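Local coordinates for protein nickel-dependent hydrogenase large subunit (PDB 3MYR) that forms the nickel-iron catalytic subunit of a membrane-bound hydrogenase, which oxidises molecular hydrogen and passes the electrons to an acceptor, at residues Leu282-Leu287 / Val480-Ala485; Phe300-Ile305 / His314-Glu319. All coordinates share one frame; numbering follows the deposited sequence.

Contact 1: residues Leu282-Leu287 / Val480-Ala485; sequences LCYGDL and VGIMEA. With NFV (Ni-Fe oxidized active center), chain N.
E484 reaches across to the backbone of C283-G285 while D286 reaches back to the backbone of E484, so two acidic side chains tie the broken strand 281-288 to the last residues of strand 476-485, an outer strand of a three-stranded antiparallel sheet. The touching parts run 98° apart, and no backbone-to-backbone hydrogen bond joins them. Among the polar contacts, E484 OE2 receives G285 N at 3.0 Å through its anti lone pair in a nearly straight bond (164°), and Y284 N at 2.7 Å in a weak, bent one. Its other oxygen, OE1, is bridged by a water to the carbonyl of L282 and forms a salt bridge with R393, an arrangement that would probably favour the ionised carboxylate. In the opposite sense, D286 OD1 accepts E484 N at 2.8 Å, again on the anti side. D286 swings CG roughly opposite its own N (chi1 -150°), which carries the carboxylate over to strand 476-485; OD2 takes L287 N and pairs with R74. Replacing D286 by an alanine would probably leave the buried E484 N without its acceptor and R74 without this carboxylate. Apolar contact is slighter: the CG2 branch of I482 meets Y284 CD2 obliquely at 3.9 Å. Separately, I482 CD1 packs on the carbonyl oxygen of G285. M483 turns its side chain to the helix 67-80, touching V67 and I70. At the strand's end, A485 belongs to the nickel-iron pocket, where its CB packs 3.4 Å from N2 of the oxidised active centre.

Contact 2: residues Phe300-Ile305 / His314-Glu319; sequences FPRGAI and HEVDLE
R302 leaves its backbone with CG anti to N (chi1 179°) and bends at chi3 (-60°), a course that takes its methylenes across V316 and its guanidinium to L318; V316, with CG1 anti to N, is left with CG2 directed at G303. The evidence for the first pairing is the oblique approach of R302 CG to V316 CB at 3.9 Å. Farther out, L318 CD1 sits over the centre of one guanidinium face, 3.7 Å above its plane, leaving the edge available for polar bonds. A water in the guanidinium plane accepts from R302 NH2 and donates to V316 O, while R302 NE bonds to the carbonyl of Y284. Between the backbones there is a single antiparallel bridge, a hydrogen-bonded pair of A304 with H314, by which the loop following strand 300-305 returns to that strand. H314 N bonds to A304 O at 2.8 Å, and A304 N answers to H314 O at 3.0 Å. G303 allows a close approach here: its CA makes a C-H...O contact with H314 O at 3.3 Å, and a side chain at this position would collide with the carbonyl O of R302 and crowd H314 O. V316 CG2 lies 3.6 Å from G303 C and also touches A304 CB. The H314 ring turns its edge to A304 O, which lies in the ring plane 3.4 Å from CD2 of H314. Beyond it, D317 OD2 accepts E319 N, closing an Asx turn.

How the contacts relate
Every touching residue of contact 1 is buried, and its centre lies about 12 Å from that of the chain; contact 2 lies about 18 Å out and is only partly buried. Each contributes one strand of the antiparallel pair 281-288 and 300-305, bonded among other places at C283 N to G303 O, 2.9 Å. I482 CD1 packs 3.5 Å from R302 NH1, and L318 packs on both Y284 and I482, so contact 2 rests directly on contact 1. The chemistry follows depth: near the nickel-iron centre, carboxylates grip backbone amides and pair with arginines, whereas farther out a backbone bridge and aliphatic packing join strand 300-305 to the loop after it. Each contact has one bridging water.

Contact 1: residues Leu282-Leu287 / Val480-Ala485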
ATOM      1  N   LEU B 282      18.041   5.024  -8.488  1.00 28.06           N
ATOM      2  CA  LEU B 282      18.152   3.673  -8.952  1.00 25.83           C
ATOM      3  C   LEU B 282      16.790   3.174  -9.475  1.00 27.24           C
ATOM      4  O   LEU B 282      15.753   3.333  -8.791  1.00 23.05           O
ATOM      5  CB  LEU B 282      18.659   2.812  -7.778  1.00 25.87           C
ATOM      6  CG  LEU B 282      18.593   1.293  -7.889  1.00 25.60           C
ATOM      7  CD1 LEU B 282      19.708   0.844  -8.854  1.00 26.91           C
ATOM      8  CD2 LEU B 282      18.770   0.667  -6.519  1.00 20.96           C
ATOM      9  N   CYS B 283      16.834   2.510 -10.650  1.00 27.37           N
ATOM     10  CA  CYS B 283      15.692   1.816 -11.234  1.00 27.90           C
ATOM     11  C   CYS B 283      16.072   0.405 -11.643  1.00 28.11           C
ATOM     12  O   CYS B 283      17.082   0.221 -12.300  1.00 27.28           O
ATOM     13  CB  CYS B 283      15.216   2.515 -12.509  1.00 27.49           C
ATOM     14  SG  CYS B 283      14.663   4.193 -12.200  1.00 31.37           S
ATOM     15  N   TYR B 284      15.195  -0.552 -11.366  1.00 26.49           N
ATOM     16  CA  TYR B 284      15.323  -1.863 -11.980  1.00 25.51           C
ATOM     17  C   TYR B 284      14.610  -1.910 -13.324  1.00 27.64           C
ATOM     18  O   TYR B 284      14.876  -2.835 -14.123  1.00 27.47           O
ATOM     19  CB  TYR B 284      14.779  -2.948 -11.064  1.00 23.72           C
ATOM     20  CG  TYR B 284      15.374  -3.020  -9.674  1.00 20.44           C
ATOM     21  CD1 TYR B 284      16.686  -2.567  -9.415  1.00 18.22           C
ATOM     22  CD2 TYR B 284      14.657  -3.664  -8.623  1.00 18.62           C
ATOM     23  CE1 TYR B 284      17.252  -2.697  -8.115  1.00 22.03           C
ATOM     24  CE2 TYR B 284      15.230  -3.790  -7.274  1.00 20.20           C
ATOM     25  CZ  TYR B 284      16.497  -3.251  -7.045  1.00 20.52           C
ATOM     26  OH  TYR B 284      17.016  -3.357  -5.761  1.00 21.27           O
ATOM     27  N   GLY B 285      13.673  -0.979 -13.562  1.00 25.16           N
ATOM     28  CA  GLY B 285      12.904  -0.988 -14.810  1.00 23.52           C
ATOM     29  C   GLY B 285      11.724  -1.976 -14.756  1.00 26.01           C
ATOM     30  O   GLY B 285      11.634  -2.822 -13.845  1.00 23.67           O
ATOM     31  N   ASP B 286      10.776  -1.842 -15.688  1.00 24.80           N
ATOM     32  CA  ASP B 286       9.578  -2.681 -15.683  1.00 24.84           C
ATOM     33  C   ASP B 286       8.748  -2.457 -16.947  1.00 24.22           C
ATOM     34  O   ASP B 286       9.023  -1.530 -17.703  1.00 25.47           O
ATOM     35  CB  ASP B 286       8.705  -2.350 -14.466  1.00 24.07           C
ATOM     36  CG  ASP B 286       7.896  -3.568 -13.983  1.00 26.20           C
ATOM     37  OD1 ASP B 286       7.624  -3.661 -12.776  1.00 31.74           O
ATOM     38  OD2 ASP B 286       7.475  -4.402 -14.831  1.00 26.52           O
ATOM     39  N   LEU B 287       7.724  -3.284 -17.125  1.00 21.77           N
ATOM     40  CA  LEU B 287       6.672  -3.090 -18.109  1.00 24.29           C
ATOM     41  C   LEU B 287       7.143  -3.401 -19.533  1.00 25.14           C
ATOM     42  O   LEU B 287       7.268  -2.505 -20.391  1.00 25.72           O
ATOM     43  CB  LEU B 287       5.979  -1.743 -18.005  1.00 21.77           C
ATOM     44  CG  LEU B 287       5.294  -1.557 -16.617  1.00 26.35           C
ATOM     45  CD1 LEU B 287       5.004  -0.046 -16.446  1.00 19.56           C
ATOM     46  CD2 LEU B 287       3.979  -2.393 -16.491  1.00 18.91           C
ATOM     47  N   VAL B 480      15.640 -13.815  -8.937  1.00 24.41           N
ATOM     48  CA  VAL B 480      15.203 -12.521  -8.385  1.00 24.25           C
ATOM     49  C   VAL B 480      14.033 -12.020  -9.193  1.00 24.48           C
ATOM     50  O   VAL B 480      14.009 -12.151 -10.437  1.00 25.10           O
ATOM     51  CB  VAL B 480      16.385 -11.530  -8.362  1.00 26.83           C
ATOM     52  CG1 VAL B 480      17.073 -11.470  -9.738  1.00 30.78           C
ATOM     53  CG2 VAL B 480      15.959 -10.152  -7.866  1.00 26.76           C
ATOM     54  N   GLY B 481      13.007 -11.560  -8.489  1.00 21.21           N
ATOM     55  CA  GLY B 481      11.821 -10.953  -9.121  1.00 23.30           C
ATOM     56  C   GLY B 481      11.929  -9.456  -8.943  1.00 23.76           C
ATOM     57  O   GLY B 481      12.094  -8.983  -7.818  1.00 22.66           O
ATOM     58  N   ILE B 482      11.991  -8.732 -10.049  1.00 26.20           N
ATOM     59  CA  ILE B 482      12.111  -7.279  -9.969  1.00 29.37           C
ATOM     60  C   ILE B 482      10.828  -6.621 -10.423  1.00 29.53           C
ATOM     61  O   ILE B 482       9.991  -7.206 -11.141  1.00 30.42           O
ATOM     62  CB  ILE B 482      13.338  -6.695 -10.773  1.00 30.52           C
ATOM     63  CG1 ILE B 482      13.274  -7.069 -12.232  1.00 32.21           C
ATOM     64  CG2 ILE B 482      14.605  -7.243 -10.271  1.00 34.59           C
ATOM     65  CD1 ILE B 482      12.390  -6.061 -13.155  1.00 35.57           C
ATOM     66  N   MET B 483      10.632  -5.400  -9.968  1.00 28.80           N
ATOM     67  CA  MET B 483       9.440  -4.667 -10.364  1.00 27.24           C
ATOM     68  C   MET B 483       9.717  -3.188 -10.068  1.00 26.42           C
ATOM     69  O   MET B 483      10.546  -2.888  -9.201  1.00 27.15           O
ATOM     70  CB  MET B 483       8.262  -5.154  -9.557  1.00 27.78           C
ATOM     71  CG  MET B 483       7.314  -4.024  -9.278  1.00 35.66           C
ATOM     72  SD  MET B 483       5.755  -4.743  -9.135  1.00 46.95           S
ATOM     73  CE  MET B 483       4.739  -3.607 -10.070  1.00 30.56           C
ATOM     74  N   GLU B 484       9.069  -2.284 -10.790  1.00 23.99           N
ATOM     75  CA  GLU B 484       9.083  -0.865 -10.407  1.00 24.33           C
ATOM     76  C   GLU B 484       7.731  -0.684  -9.751  1.00 22.65           C
ATOM     77  O   GLU B 484       6.715  -0.681 -10.435  1.00 24.20           O
ATOM     78  CB  GLU B 484       9.219   0.045 -11.643  1.00 22.84           C
ATOM     79  CG  GLU B 484      10.707   0.278 -12.154  1.00 23.73           C
ATOM     80  CD  GLU B 484      11.651   1.023 -11.138  1.00 25.86           C
ATOM     81  OE1 GLU B 484      11.201   1.890 -10.305  1.00 26.46           O
ATOM     82  OE2 GLU B 484      12.875   0.745 -11.205  1.00 28.97           O
ATOM     83  N   ALA B 485       7.706  -0.665  -8.426  1.00 19.21           N
ATOM     84  CA  ALA B 485       6.452  -0.481  -7.679  1.00 18.71           C
ATOM     85  C   ALA B 485       6.186   1.048  -7.660  1.00 17.87           C
ATOM     86  O   ALA B 485       7.101   1.820  -7.954  1.00 17.32           O
ATOM     87  CB  ALA B 485       6.635  -1.026  -6.249  1.00 16.18           C
TER
HETATM   88 FE   NFV N2005       5.338  -0.621  -1.469  1.00 16.26          FE
HETATM   89 NI   NFV N2005       3.280  -0.359   0.717  1.00 22.31          NI
HETATM   90  C1  NFV N2005       6.249  -1.633  -2.259  1.00 19.51           C
HETATM   91  O1  NFV N2005       6.979  -2.379  -2.928  1.00 13.88           O
HETATM   92  C2  NFV N2005       5.153   0.399  -3.069  1.00 13.93           C
HETATM   93  N2  NFV N2005       5.040   1.009  -4.077  1.00 15.96           N
HETATM   94  C3  NFV N2005       6.810   0.403  -0.890  1.00 20.92           C
HETATM   95  N3  NFV N2005       7.730   1.021  -0.510  1.00 16.89           N
HETATM   96  O4  NFV N2005       4.155   0.699  -0.572  1.00 19.96           O
HETATM   97  O   HOH W   1      13.108   3.201  -8.765  1.00 15.36           O

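Contact 2: residues Phe300-Ile305 / His314-Glu319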
ATOM      1  N   PHE B 300       9.821   1.427 -18.449  1.00 22.79           N
ATOM      2  CA  PHE B 300      10.727   2.097 -17.528  1.00 24.54           C
ATOM      3  C   PHE B 300      12.077   1.405 -17.610  1.00 25.81           C
ATOM      4  O   PHE B 300      12.166   0.222 -17.312  1.00 26.19           O
ATOM      5  CB  PHE B 300      10.205   1.953 -16.092  1.00 24.88           C
ATOM      6  CG  PHE B 300       8.924   2.715 -15.816  1.00 23.04           C
ATOM      7  CD1 PHE B 300       8.851   4.074 -16.052  1.00 29.85           C
ATOM      8  CD2 PHE B 300       7.901   2.120 -15.107  1.00 27.16           C
ATOM      9  CE1 PHE B 300       7.684   4.787 -15.734  1.00 25.95           C
ATOM     10  CE2 PHE B 300       6.752   2.830 -14.754  1.00 27.41           C
ATOM     11  CZ  PHE B 300       6.639   4.154 -15.055  1.00 29.37           C
ATOM     12  N   PRO B 301      13.151   2.144 -17.968  1.00 27.19           N
ATOM     13  CA  PRO B 301      14.421   1.474 -18.182  1.00 29.31           C
ATOM     14  C   PRO B 301      15.121   1.151 -16.874  1.00 29.86           C
ATOM     15  O   PRO B 301      14.882   1.832 -15.860  1.00 29.09           O
ATOM     16  CB  PRO B 301      15.232   2.507 -18.997  1.00 30.04           C
ATOM     17  CG  PRO B 301      14.634   3.826 -18.529  1.00 30.82           C
ATOM     18  CD  PRO B 301      13.184   3.560 -18.342  1.00 28.21           C
ATOM     19  N   ARG B 302      15.994   0.133 -16.931  1.00 29.69           N
ATOM     20  CA  ARG B 302      16.885  -0.224 -15.831  1.00 28.94           C
ATOM     21  C   ARG B 302      18.109   0.676 -15.868  1.00 30.04           C
ATOM     22  O   ARG B 302      18.689   0.897 -16.928  1.00 30.71           O
ATOM     23  CB  ARG B 302      17.334  -1.677 -15.999  1.00 26.18           C
ATOM     24  CG  ARG B 302      18.296  -2.164 -14.898  1.00 29.71           C
ATOM     25  CD  ARG B 302      18.476  -3.710 -14.888  1.00 25.28           C
ATOM     26  NE  ARG B 302      17.161  -4.278 -14.661  1.00 29.92           N
ATOM     27  CZ  ARG B 302      16.824  -5.558 -14.816  1.00 30.89           C
ATOM     28  NH1 ARG B 302      15.533  -5.943 -14.693  1.00 28.34           N
ATOM     29  NH2 ARG B 302      17.758  -6.415 -15.149  1.00 27.63           N
ATOM     30  N   GLY B 303      18.564   1.128 -14.707  1.00 29.04           N
ATOM     31  CA  GLY B 303      19.840   1.844 -14.628  1.00 27.27           C
ATOM     32  C   GLY B 303      19.943   2.680 -13.357  1.00 27.58           C
ATOM     33  O   GLY B 303      19.028   2.736 -12.535  1.00 24.61           O
ATOM     34  N   ALA B 304      21.074   3.348 -13.224  1.00 28.12           N
ATOM     35  CA  ALA B 304      21.375   4.143 -12.056  1.00 29.62           C
ATOM     36  C   ALA B 304      21.995   5.450 -12.537  1.00 29.98           C
ATOM     37  O   ALA B 304      22.862   5.457 -13.433  1.00 29.74           O
ATOM     38  CB  ALA B 304      22.393   3.395 -11.190  1.00 28.65           C
ATOM     39  N   ILE B 305      21.671   6.518 -11.825  1.00 29.24           N
ATOM     40  CA  ILE B 305      22.237   7.834 -12.067  1.00 28.86           C
ATOM     41  C   ILE B 305      22.988   8.178 -10.821  1.00 31.53           C
ATOM     42  O   ILE B 305      22.498   7.932  -9.695  1.00 30.55           O
ATOM     43  CB  ILE B 305      21.105   8.851 -12.299  1.00 29.23           C
ATOM     44  CG1 ILE B 305      20.495   8.608 -13.664  1.00 28.52           C
ATOM     45  CG2 ILE B 305      21.561  10.332 -12.143  1.00 22.80           C
ATOM     46  CD1 ILE B 305      19.035   9.124 -13.782  1.00 30.76           C
ATOM     47  N   HIS B 314      24.398   4.230 -15.428  1.00 33.42           N
ATOM     48  CA  HIS B 314      25.212   3.070 -15.016  1.00 32.23           C
ATOM     49  C   HIS B 314      24.353   1.804 -15.018  1.00 33.17           C
ATOM     50  O   HIS B 314      23.168   1.847 -14.703  1.00 32.56           O
ATOM     51  CB  HIS B 314      25.754   3.306 -13.634  1.00 32.89           C
ATOM     52  CG  HIS B 314      26.592   4.541 -13.524  1.00 34.48           C
ATOM     53  ND1 HIS B 314      27.960   4.526 -13.701  1.00 41.50           N
ATOM     54  CD2 HIS B 314      26.253   5.836 -13.330  1.00 40.92           C
ATOM     55  CE1 HIS B 314      28.440   5.748 -13.560  1.00 42.88           C
ATOM     56  NE2 HIS B 314      27.426   6.568 -13.340  1.00 47.31           N
ATOM     57  N   GLU B 315      24.937   0.690 -15.405  1.00 32.73           N
ATOM     58  CA  GLU B 315      24.223  -0.585 -15.452  1.00 34.05           C
ATOM     59  C   GLU B 315      24.016  -1.150 -14.060  1.00 32.04           C
ATOM     60  O   GLU B 315      24.858  -0.990 -13.189  1.00 32.56           O
ATOM     61  CB  GLU B 315      25.027  -1.614 -16.272  1.00 34.44           C
ATOM     62  CG  GLU B 315      25.183  -1.162 -17.690  1.00 44.89           C
ATOM     63  CD  GLU B 315      25.930  -2.174 -18.582  1.00 59.65           C
ATOM     64  OE1 GLU B 315      26.866  -2.884 -18.111  1.00 62.34           O
ATOM     65  OE2 GLU B 315      25.574  -2.226 -19.772  1.00 62.47           O
ATOM     66  N   VAL B 316      22.930  -1.904 -13.909  1.00 32.19           N
ATOM     67  CA  VAL B 316      22.521  -2.479 -12.666  1.00 29.91           C
ATOM     68  C   VAL B 316      22.521  -3.975 -12.863  1.00 30.98           C
ATOM     69  O   VAL B 316      21.984  -4.477 -13.847  1.00 29.28           O
ATOM     70  CB  VAL B 316      21.126  -1.935 -12.247  1.00 29.41           C
ATOM     71  CG1 VAL B 316      20.656  -2.624 -10.951  1.00 27.92           C
ATOM     72  CG2 VAL B 316      21.233  -0.398 -11.989  1.00 27.01           C
ATOM     73  N   ASP B 317      23.160  -4.666 -11.919  1.00 30.93           N
ATOM     74  CA  ASP B 317      23.208  -6.117 -11.863  1.00 31.14           C
ATOM     75  C   ASP B 317      22.622  -6.571 -10.490  1.00 32.07           C
ATOM     76  O   ASP B 317      23.175  -6.274  -9.375  1.00 30.50           O
ATOM     77  CB  ASP B 317      24.688  -6.535 -12.043  1.00 32.87           C
ATOM     78  CG  ASP B 317      24.904  -8.080 -12.047  1.00 36.78           C
ATOM     79  OD1 ASP B 317      26.059  -8.497 -12.322  1.00 44.29           O
ATOM     80  OD2 ASP B 317      23.988  -8.864 -11.667  1.00 37.27           O
ATOM     81  N   LEU B 318      21.459  -7.211 -10.581  1.00 30.26           N
ATOM     82  CA  LEU B 318      20.724  -7.715  -9.422  1.00 30.16           C
ATOM     83  C   LEU B 318      21.373  -8.884  -8.695  1.00 31.11           C
ATOM     84  O   LEU B 318      21.008  -9.238  -7.546  1.00 29.35           O
ATOM     85  CB  LEU B 318      19.283  -8.023  -9.838  1.00 29.24           C
ATOM     86  CG  LEU B 318      18.767  -6.619 -10.140  1.00 35.02           C
ATOM     87  CD1 LEU B 318      18.120  -6.582 -11.472  1.00 38.22           C
ATOM     88  CD2 LEU B 318      17.874  -6.143  -9.012  1.00 33.67           C
ATOM     89  N   GLU B 319      22.379  -9.466  -9.330  1.00 30.71           N
ATOM     90  CA  GLU B 319      22.971 -10.652  -8.758  1.00 34.05           C
ATOM     91  C   GLU B 319      24.416 -10.559  -8.286  1.00 34.85           C
ATOM     92  O   GLU B 319      24.870 -11.468  -7.618  1.00 36.27           O
ATOM     93  CB  GLU B 319      22.819 -11.817  -9.705  1.00 32.93           C
ATOM     94  CG  GLU B 319      21.313 -11.992 -10.014  1.00 39.83           C
ATOM     95  CD  GLU B 319      21.011 -13.295 -10.632  1.00 47.83           C
ATOM     96  OE1 GLU B 319      20.427 -14.197  -9.976  1.00 48.19           O
ATOM     97  OE2 GLU B 319      21.410 -13.425 -11.795  1.00 56.28           O
TER
HETATM   98  O   HOH W   2      20.626  -6.394 -14.912  1.00 25.76           O